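Long-range contact in TodX (Pseudomonas putida, PDB 3BS0), which forms an outer-membrane beta barrel that transports toluene, and probably related aromatic hydrocarbons, across the outer membrane: residues N27-S38 against S85-G96. Residues are numbered along the deposited sequence; the frame is centred on the assembly and turned at random.
Sequences NAALISNPATLS and SYVAQLDDWRFG
V87 CG2 rests against the carboxamide of N27, 3.2 Å from OD1, while the same methyl also meets two leucines of 27-38. L30 CD1 comes to 4.4 Å of it and L37 CD2 to 4.3 Å, so this one branch of a strand valine is shared by both 3-10 segments, 27-30 and 34-38. On the neighbouring strand, L30 spreads its two methyls over the peptide of G96, CD2 standing 3.5 Å from G96 O. At the other end of the amide, N27 ND2 gives S85 O a weak, bent hydrogen bond (3.1 Å, 127°), and its firmer acceptor is Q45 O on strand 44-60. Both bonds hold the amide at the strand backbones.

R94 makes the second patch. Its chain bends at chi2 (-78°), which lays the guanidinium beside the S38 end of 34-38, between L37 O and Q89: L37 O sits 3.6 Å above one face, offset toward the rim, and the amide carbon of Q89 covers the opposite face. The guanidinium is thus held between a carbonyl oxygen and an amide carbon, while NH2 and NH1 give weak hydrogen bonds to A40 O and P41 O farther along the chain. With a leucine here, the A40 and P41 carbonyls would probably lose these donors, and Q89 and L37 O the flat charged group that lies between them.

Further out, E47 accepts a hydrogen bond from N27 N, and S142 of strand 129-143 bonds P34 O, so the wall grips the inner segment from several strands. The strands themselves form a hairpin closed by a type II' turn from L90 to W93. The whole exemplifies the FadL-family fold, in which the N-terminal region plugs the lumen of a transmembrane beta barrel.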
ATOM      1  N   ASN A  27      -4.998   8.773 -16.220  1.00 38.28           N
ATOM      2  CA  ASN A  27      -3.859   9.509 -15.694  1.00 38.65           C
ATOM      3  C   ASN A  27      -2.975   8.716 -14.728  1.00 39.58           C
ATOM      4  O   ASN A  27      -1.792   9.025 -14.586  1.00 38.26           O
ATOM      5  CB  ASN A  27      -4.340  10.795 -15.032  1.00 38.59           C
ATOM      6  CG  ASN A  27      -4.804  11.825 -16.041  1.00 37.89           C
ATOM      7  OD1 ASN A  27      -4.918  11.539 -17.234  1.00 33.62           O
ATOM      8  ND2 ASN A  27      -5.075  13.035 -15.567  1.00 36.95           N
ATOM      9  N   ALA A  28      -3.531   7.686 -14.088  1.00 39.64           N
ATOM     10  CA  ALA A  28      -2.761   6.874 -13.136  1.00 38.55           C
ATOM     11  C   ALA A  28      -1.596   6.117 -13.785  1.00 40.29           C
ATOM     12  O   ALA A  28      -0.691   5.650 -13.097  1.00 37.88           O
ATOM     13  CB  ALA A  28      -3.677   5.897 -12.420  1.00 36.15           C
ATOM     14  N   ALA A  29      -1.614   5.997 -15.113  1.00 42.23           N
ATOM     15  CA  ALA A  29      -0.534   5.313 -15.812  1.00 41.42           C
ATOM     16  C   ALA A  29       0.773   6.002 -15.458  1.00 42.35           C
ATOM     17  O   ALA A  29       1.851   5.466 -15.697  1.00 43.41           O
ATOM     18  CB  ALA A  29      -0.754   5.360 -17.305  1.00 40.46           C
ATOM     19  N   LEU A  30       0.671   7.194 -14.878  1.00 41.20           N
ATOM     20  CA  LEU A  30       1.853   7.942 -14.489  1.00 40.39           C
ATOM     21  C   LEU A  30       2.715   7.152 -13.498  1.00 42.26           C
ATOM     22  O   LEU A  30       3.894   7.464 -13.314  1.00 42.60           O
ATOM     23  CB  LEU A  30       1.446   9.300 -13.896  1.00 38.22           C
ATOM     24  CG  LEU A  30       1.118  10.416 -14.901  1.00 35.97           C
ATOM     25  CD1 LEU A  30       0.447  11.587 -14.215  1.00 32.68           C
ATOM     26  CD2 LEU A  30       2.407  10.872 -15.571  1.00 36.79           C
ATOM     27  N   ILE A  31       2.135   6.124 -12.879  1.00 42.50           N
ATOM     28  CA  ILE A  31       2.857   5.281 -11.926  1.00 42.68           C
ATOM     29  C   ILE A  31       3.043   3.874 -12.480  1.00 44.05           C
ATOM     30  O   ILE A  31       4.094   3.239 -12.287  1.00 44.57           O
ATOM     31  CB  ILE A  31       2.098   5.085 -10.623  1.00 43.35           C
ATOM     32  CG1 ILE A  31       1.783   6.426  -9.973  1.00 43.35           C
ATOM     33  CG2 ILE A  31       2.934   4.208  -9.694  1.00 47.47           C
ATOM     34  CD1 ILE A  31       0.752   6.300  -8.869  1.00 42.78           C
ATOM     35  N   SER A  32       1.992   3.372 -13.127  1.00 42.20           N
ATOM     36  CA  SER A  32       2.023   2.050 -13.709  1.00 38.67           C
ATOM     37  C   SER A  32       2.834   2.110 -14.989  1.00 39.40           C
ATOM     38  O   SER A  32       4.061   2.188 -14.936  1.00 39.06           O
ATOM     39  CB  SER A  32       0.607   1.573 -13.977  1.00 41.18           C
ATOM     40  OG  SER A  32      -0.143   2.559 -14.656  1.00 45.90           O
ATOM     41  N   ASN A  33       2.163   2.101 -16.136  1.00 39.24           N
ATOM     42  CA  ASN A  33       2.865   2.162 -17.416  1.00 38.68           C
ATOM     43  C   ASN A  33       2.566   3.458 -18.194  1.00 38.46           C
ATOM     44  O   ASN A  33       1.688   3.492 -19.053  1.00 37.76           O
ATOM     45  CB  ASN A  33       2.488   0.945 -18.255  1.00 39.00           C
ATOM     46  CG  ASN A  33       3.250   0.882 -19.549  1.00 39.80           C
ATOM     47  OD1 ASN A  33       4.276   1.550 -19.708  1.00 39.96           O
ATOM     48  ND2 ASN A  33       2.770   0.066 -20.482  1.00 38.53           N
ATOM     49  N   PRO A  34       3.317   4.535 -17.913  1.00 38.52           N
ATOM     50  CA  PRO A  34       3.100   5.810 -18.597  1.00 40.91           C
ATOM     51  C   PRO A  34       3.066   5.747 -20.119  1.00 43.19           C
ATOM     52  O   PRO A  34       2.571   6.673 -20.762  1.00 45.37           O
ATOM     53  CB  PRO A  34       4.244   6.687 -18.077  1.00 40.95           C
ATOM     54  CG  PRO A  34       5.302   5.700 -17.738  1.00 41.14           C
ATOM     55  CD  PRO A  34       4.518   4.607 -17.065  1.00 40.13           C
ATOM     56  N   ALA A  35       3.587   4.665 -20.694  1.00 42.62           N
ATOM     57  CA  ALA A  35       3.596   4.521 -22.142  1.00 39.71           C
ATOM     58  C   ALA A  35       2.184   4.347 -22.651  1.00 39.16           C
ATOM     59  O   ALA A  35       1.935   4.485 -23.850  1.00 40.38           O
ATOM     60  CB  ALA A  35       4.433   3.340 -22.546  1.00 40.75           C
ATOM     61  N   THR A  36       1.258   4.033 -21.750  1.00 35.69           N
ATOM     62  CA  THR A  36      -0.126   3.855 -22.161  1.00 35.74           C
ATOM     63  C   THR A  36      -0.850   5.190 -22.283  1.00 36.52           C
ATOM     64  O   THR A  36      -1.972   5.235 -22.778  1.00 36.80           O
ATOM     65  CB  THR A  36      -0.936   2.981 -21.174  1.00 35.95           C
ATOM     66  OG1 THR A  36      -0.665   3.404 -19.830  1.00 39.29           O
ATOM     67  CG2 THR A  36      -0.613   1.505 -21.350  1.00 33.01           C
ATOM     68  N   LEU A  37      -0.221   6.273 -21.839  1.00 34.93           N
ATOM     69  CA  LEU A  37      -0.877   7.567 -21.907  1.00 35.87           C
ATOM     70  C   LEU A  37      -1.073   8.017 -23.350  1.00 38.15           C
ATOM     71  O   LEU A  37      -1.892   8.902 -23.633  1.00 37.27           O
ATOM     72  CB  LEU A  37      -0.082   8.627 -21.135  1.00 34.05           C
ATOM     73  CG  LEU A  37      -0.016   8.478 -19.611  1.00 33.13           C
ATOM     74  CD1 LEU A  37       0.870   9.583 -19.066  1.00 27.26           C
ATOM     75  CD2 LEU A  37      -1.419   8.532 -18.988  1.00 26.24           C
ATOM     76  N   SER A  38      -0.331   7.405 -24.269  1.00 38.54           N
ATOM     77  CA  SER A  38      -0.458   7.777 -25.671  1.00 37.53           C
ATOM     78  C   SER A  38      -1.741   7.223 -26.270  1.00 38.71           C
ATOM     79  O   SER A  38      -2.115   7.577 -27.392  1.00 39.61           O
ATOM     80  CB  SER A  38       0.758   7.312 -26.466  1.00 35.61           C
ATOM     81  OG  SER A  38       1.817   8.240 -26.345  1.00 33.41           O
ATOM     82  N   SER A  85      -4.664  14.769 -10.854  1.00 39.26           N
ATOM     83  CA  SER A  85      -3.664  14.629 -11.904  1.00 39.78           C
ATOM     84  C   SER A  85      -4.134  15.236 -13.203  1.00 39.40           C
ATOM     85  O   SER A  85      -5.340  15.289 -13.496  1.00 39.28           O
ATOM     86  CB  SER A  85      -3.303  13.155 -12.123  1.00 41.10           C
ATOM     87  OG  SER A  85      -4.382  12.422 -12.673  1.00 44.28           O
ATOM     88  N   TYR A  86      -3.161  15.697 -13.975  1.00 37.49           N
ATOM     89  CA  TYR A  86      -3.428  16.317 -15.260  1.00 36.92           C
ATOM     90  C   TYR A  86      -2.424  15.824 -16.297  1.00 36.76           C
ATOM     91  O   TYR A  86      -1.222  15.756 -16.037  1.00 35.29           O
ATOM     92  CB  TYR A  86      -3.323  17.837 -15.116  1.00 36.42           C
ATOM     93  CG  TYR A  86      -3.722  18.613 -16.340  1.00 35.69           C
ATOM     94  CD1 TYR A  86      -5.058  18.759 -16.692  1.00 37.75           C
ATOM     95  CD2 TYR A  86      -2.758  19.224 -17.140  1.00 38.31           C
ATOM     96  CE1 TYR A  86      -5.429  19.504 -17.811  1.00 41.07           C
ATOM     97  CE2 TYR A  86      -3.110  19.969 -18.263  1.00 39.87           C
ATOM     98  CZ  TYR A  86      -4.444  20.113 -18.593  1.00 43.09           C
ATOM     99  OH  TYR A  86      -4.793  20.881 -19.692  1.00 46.17           O
ATOM    100  N   VAL A  87      -2.931  15.473 -17.470  1.00 36.71           N
ATOM    101  CA  VAL A  87      -2.096  15.011 -18.562  1.00 38.06           C
ATOM    102  C   VAL A  87      -2.324  15.912 -19.768  1.00 38.41           C
ATOM    103  O   VAL A  87      -3.461  16.160 -20.169  1.00 35.54           O
ATOM    104  CB  VAL A  87      -2.423  13.564 -18.923  1.00 39.91           C
ATOM    105  CG1 VAL A  87      -1.750  13.195 -20.245  1.00 38.85           C
ATOM    106  CG2 VAL A  87      -1.950  12.640 -17.806  1.00 38.39           C
ATOM    107  N   ALA A  88      -1.232  16.396 -20.349  1.00 42.23           N
ATOM    108  CA  ALA A  88      -1.305  17.302 -21.499  1.00 44.80           C
ATOM    109  C   ALA A  88      -0.709  16.717 -22.771  1.00 45.31           C
ATOM    110  O   ALA A  88       0.318  16.034 -22.735  1.00 46.69           O
ATOM    111  CB  ALA A  88      -0.600  18.617 -21.157  1.00 43.29           C
ATOM    112  N   GLN A  89      -1.354  16.995 -23.900  1.00 47.41           N
ATOM    113  CA  GLN A  89      -0.880  16.500 -25.195  1.00 48.79           C
ATOM    114  C   GLN A  89      -0.198  17.569 -26.038  1.00 49.15           C
ATOM    115  O   GLN A  89      -0.821  18.538 -26.439  1.00 49.77           O
ATOM    116  CB  GLN A  89      -2.034  15.913 -26.006  1.00 46.64           C
ATOM    117  CG  GLN A  89      -1.661  15.594 -27.448  1.00 48.49           C
ATOM    118  CD  GLN A  89      -2.797  14.945 -28.228  1.00 52.13           C
ATOM    119  OE1 GLN A  89      -3.873  15.525 -28.389  1.00 56.00           O
ATOM    120  NE2 GLN A  89      -2.564  13.731 -28.708  1.00 53.54           N
ATOM    121  N   LEU A  90       1.093  17.394 -26.289  1.00 51.70           N
ATOM    122  CA  LEU A  90       1.850  18.314 -27.129  1.00 52.48           C
ATOM    123  C   LEU A  90       2.264  17.484 -28.333  1.00 53.51           C
ATOM    124  O   LEU A  90       3.287  16.808 -28.298  1.00 53.82           O
ATOM    125  CB  LEU A  90       3.108  18.819 -26.419  1.00 53.56           C
ATOM    126  CG  LEU A  90       3.089  19.886 -25.317  1.00 54.86           C
ATOM    127  CD1 LEU A  90       4.548  20.227 -24.950  1.00 54.16           C
ATOM    128  CD2 LEU A  90       2.357  21.142 -25.788  1.00 54.31           C
ATOM    129  N   ASP A  91       1.461  17.521 -29.391  1.00 54.51           N
ATOM    130  CA  ASP A  91       1.746  16.746 -30.594  1.00 54.89           C
ATOM    131  C   ASP A  91       1.746  15.252 -30.304  1.00 54.52           C
ATOM    132  O   ASP A  91       0.717  14.671 -29.976  1.00 54.30           O
ATOM    133  CB  ASP A  91       3.106  17.126 -31.185  1.00 58.11           C
ATOM    134  CG  ASP A  91       3.125  18.524 -31.758  1.00 60.70           C
ATOM    135  OD1 ASP A  91       2.140  18.905 -32.432  1.00 61.36           O
ATOM    136  OD2 ASP A  91       4.133  19.234 -31.547  1.00 60.97           O
ATOM    137  N   ASP A  92       2.918  14.641 -30.445  1.00 54.18           N
ATOM    138  CA  ASP A  92       3.115  13.213 -30.214  1.00 54.54           C
ATOM    139  C   ASP A  92       3.350  12.930 -28.737  1.00 54.12           C
ATOM    140  O   ASP A  92       3.268  11.786 -28.291  1.00 53.54           O
ATOM    141  CB  ASP A  92       4.336  12.731 -31.004  1.00 55.89           C
ATOM    142  CG  ASP A  92       4.029  12.468 -32.460  1.00 57.21           C
ATOM    143  OD1 ASP A  92       4.989  12.438 -33.267  1.00 55.19           O
ATOM    144  OD2 ASP A  92       2.833  12.274 -32.781  1.00 57.22           O
ATOM    145  N   TRP A  93       3.656  13.982 -27.988  1.00 53.99           N
ATOM    146  CA  TRP A  93       3.932  13.857 -26.564  1.00 54.03           C
ATOM    147  C   TRP A  93       2.727  13.937 -25.638  1.00 50.78           C
ATOM    148  O   TRP A  93       1.658  14.445 -25.988  1.00 48.77           O
ATOM    149  CB  TRP A  93       4.931  14.931 -26.105  1.00 58.61           C
ATOM    150  CG  TRP A  93       6.315  14.809 -26.676  1.00 64.14           C
ATOM    151  CD1 TRP A  93       6.733  15.208 -27.909  1.00 66.21           C
ATOM    152  CD2 TRP A  93       7.456  14.245 -26.023  1.00 66.28           C
ATOM    153  NE1 TRP A  93       8.070  14.927 -28.070  1.00 68.01           N
ATOM    154  CE2 TRP A  93       8.541  14.331 -26.931  1.00 67.48           C
ATOM    155  CE3 TRP A  93       7.677  13.665 -24.769  1.00 68.37           C
ATOM    156  CZ2 TRP A  93       9.823  13.870 -26.616  1.00 67.73           C
ATOM    157  CZ3 TRP A  93       8.949  13.204 -24.454  1.00 69.09           C
ATOM    158  CH2 TRP A  93      10.007  13.307 -25.381  1.00 68.25           C
ATOM    159  N   ARG A  94       2.934  13.408 -24.440  1.00 47.02           N
ATOM    160  CA  ARG A  94       1.945  13.462 -23.383  1.00 44.49           C
ATOM    161  C   ARG A  94       2.800  13.789 -22.164  1.00 43.97           C
ATOM    162  O   ARG A  94       3.801  13.118 -21.900  1.00 43.41           O
ATOM    163  CB  ARG A  94       1.236  12.128 -23.192  1.00 40.89           C
ATOM    164  CG  ARG A  94       0.539  11.606 -24.430  1.00 42.69           C
ATOM    165  CD  ARG A  94      -0.805  12.261 -24.742  1.00 42.49           C
ATOM    166  NE  ARG A  94      -1.341  11.715 -25.992  1.00 42.44           N
ATOM    167  CZ  ARG A  94      -2.623  11.704 -26.343  1.00 43.53           C
ATOM    168  NH1 ARG A  94      -3.556  12.218 -25.548  1.00 44.67           N
ATOM    169  NH2 ARG A  94      -2.977  11.144 -27.487  1.00 42.89           N
ATOM    170  N   PHE A  95       2.442  14.862 -21.469  1.00 41.14           N
ATOM    171  CA  PHE A  95       3.156  15.272 -20.278  1.00 37.59           C
ATOM    172  C   PHE A  95       2.147  15.278 -19.136  1.00 36.99           C
ATOM    173  O   PHE A  95       1.035  15.794 -19.281  1.00 34.59           O
ATOM    174  CB  PHE A  95       3.737  16.664 -20.466  1.00 38.42           C
ATOM    175  CG  PHE A  95       4.845  16.735 -21.489  1.00 40.94           C
ATOM    176  CD1 PHE A  95       4.609  17.244 -22.765  1.00 39.46           C
ATOM    177  CD2 PHE A  95       6.144  16.337 -21.149  1.00 39.00           C
ATOM    178  CE1 PHE A  95       5.657  17.363 -23.686  1.00 42.70           C
ATOM    179  CE2 PHE A  95       7.188  16.446 -22.048  1.00 39.18           C
ATOM    180  CZ  PHE A  95       6.955  16.961 -23.322  1.00 41.73           C
ATOM    181  N   GLY A  96       2.520  14.699 -18.002  1.00 35.84           N
ATOM    182  CA  GLY A  96       1.597  14.669 -16.893  1.00 34.78           C
ATOM    183  C   GLY A  96       2.193  14.708 -15.502  1.00 36.12           C
ATOM    184  O   GLY A  96       3.293  14.219 -15.259  1.00 38.03           O
TER